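Local coordinates for lectin (Trichosanthes anguina, PDB 4HR6), which probably binds carbohydrate as part of a three-chain, nontoxic seed lectin homologous to type II ribosome-inactivating proteins, at residues G11-K14 with T15-R19. Sequence-based numbering, arbitrary orientation.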
loop_
_atom_site.group_PDB
_atom_site.type_symbol
_atom_site.label_atom_id
_atom_site.label_comp_id
_atom_site.label_asym_id
_atom_site.label_seq_id
_atom_site.Cartn_x
_atom_site.Cartn_y
_atom_site.Cartn_z
ATOM N N GLY A 11 5.770 -18.949 -7.872
ATOM C CA GLY A 11 4.599 -19.453 -7.156
ATOM C C GLY A 11 4.863 -19.957 -5.745
ATOM O O GLY A 11 4.122 -19.626 -4.812
ATOM N N THR A 12 5.908 -20.760 -5.577
ATOM C CA THR A 12 6.221 -21.320 -4.255
ATOM C C THR A 12 6.861 -20.253 -3.352
ATOM O O THR A 12 6.649 -20.267 -2.165
ATOM C CB THR A 12 7.146 -22.554 -4.335
ATOM O OG1 THR A 12 8.410 -22.160 -4.872
ATOM C CG2 THR A 12 6.530 -23.638 -5.238
ATOM N N TYR A 13 7.640 -19.344 -3.922
ATOM C CA TYR A 13 8.142 -18.200 -3.170
ATOM C C TYR A 13 6.992 -17.399 -2.541
ATOM O O TYR A 13 6.973 -17.196 -1.334
ATOM C CB TYR A 13 9.012 -17.306 -4.051
ATOM C CG TYR A 13 9.420 -16.027 -3.352
ATOM C CD1 TYR A 13 10.347 -16.050 -2.307
ATOM C CD2 TYR A 13 8.847 -14.811 -3.694
ATOM C CE1 TYR A 13 10.710 -14.901 -1.642
ATOM C CE2 TYR A 13 9.209 -13.643 -3.038
ATOM C CZ TYR A 13 10.134 -13.698 -2.003
ATOM O OH TYR A 13 10.488 -12.549 -1.345
ATOM N N LYS A 14 5.999 -17.016 -3.342
ATOM C CA LYS A 14 4.830 -16.257 -2.850
ATOM C C LYS A 14 4.004 -17.002 -1.819
ATOM O O LYS A 14 3.489 -16.397 -0.886
ATOM C CB LYS A 14 3.904 -15.872 -3.986
ATOM C CG LYS A 14 4.471 -14.827 -4.908
ATOM C CD LYS A 14 3.434 -14.472 -5.960
ATOM C CE LYS A 14 4.040 -13.695 -7.112
ATOM N NZ LYS A 14 3.111 -13.648 -8.285
ATOM N N THR A 15 3.863 -18.311 -1.998
ATOM C CA THR A 15 3.196 -19.161 -1.007
ATOM C C THR A 15 3.917 -19.156 0.344
ATOM O O THR A 15 3.295 -19.100 1.398
ATOM C CB THR A 15 3.118 -20.606 -1.538
ATOM O OG1 THR A 15 2.347 -20.611 -2.744
ATOM C CG2 THR A 15 2.484 -21.531 -0.551
ATOM N N PHE A 16 5.236 -19.273 0.294
ATOM C CA PHE A 16 6.089 -19.165 1.471
ATOM C C PHE A 16 5.925 -17.803 2.186
ATOM O O PHE A 16 5.675 -17.770 3.373
ATOM C CB PHE A 16 7.551 -19.392 1.049
ATOM C CG PHE A 16 8.553 -19.025 2.090
ATOM C CD1 PHE A 16 8.761 -19.845 3.189
ATOM C CD2 PHE A 16 9.311 -17.881 1.956
ATOM C CE1 PHE A 16 9.702 -19.521 4.136
ATOM C CE2 PHE A 16 10.260 -17.545 2.901
ATOM C CZ PHE A 16 10.452 -18.366 3.997
ATOM N N ILE A 17 6.047 -16.703 1.450
ATOM C CA ILE A 17 5.848 -15.369 2.025
ATOM C C ILE A 17 4.435 -15.262 2.586
ATOM O O ILE A 17 4.213 -14.694 3.668
ATOM C CB ILE A 17 6.095 -14.253 1.004
ATOM C CG1 ILE A 17 7.566 -14.226 0.569
ATOM C CG2 ILE A 17 5.659 -12.891 1.562
ATOM C CD1 ILE A 17 8.574 -13.918 1.666
ATOM N N GLY A 18 3.484 -15.852 1.869
ATOM C CA GLY A 18 2.099 -15.884 2.331
ATOM C C GLY A 18 1.945 -16.563 3.667
ATOM O O GLY A 18 1.211 -16.073 4.530
ATOM N N ARG A 19 2.642 -17.682 3.848
ATOM C CA ARG A 19 2.593 -18.401 5.118
ATOM C C ARG A 19 3.300 -17.627 6.269
ATOM O O ARG A 19 2.843 -17.648 7.414
ATOM C CB ARG A 19 3.146 -19.838 4.968
ATOM C CG ARG A 19 3.240 -20.600 6.296
ATOM C CD ARG A 19 2.597 -21.984 6.284
ATOM N NE ARG A 19 3.588 -23.067 6.258
ATOM C CZ ARG A 19 4.051 -23.733 7.324
ATOM N NH1 ARG A 19 3.633 -23.456 8.559
ATOM N NH2 ARG A 19 4.954 -24.696 7.147
#
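Ile17 lays its CG1 over one face of the Tyr13 ring, 4.0 Å from the centroid and displaced toward the hydroxyl end, where Tyr13 CZ and Ile17 CG1 come within 3.7 Å. With CG anti to the backbone N (chi1 173°), the Tyr13 ring swings back so that its end makes this CH-pi contact one turn further on. A flat ring and a branched aliphatic chain suit this buried flank: Phe131 of a neighbouring chain meets the ring, and Met113 O of that chain accepts a hydrogen bond from Tyr13 OH. In the backbone alongside, Ile17 N donates to Tyr13 O at 3.0 Å in a nearly straight bond. The looser, solvent side holds Gly11 and Thr15. There the short side chain of Thr15, with OG1 beside its own backbone N, brings the hydroxyl back to the preceding turn, as threonine often does in helices, and OG1 donates to Gly11 O at 2.9 Å. Thr15 N reaches Gly11 O at 3.1 Å from the opposite face of the carbonyl plane, so two donors grip one acceptor. Lys14, long and extended, reaches a salt bridge with Asp147 of a third chain. The arrangement is that of an amphipathic alpha-helix, whose Tyr13-Ile17 flank packs against a neighbouring chain.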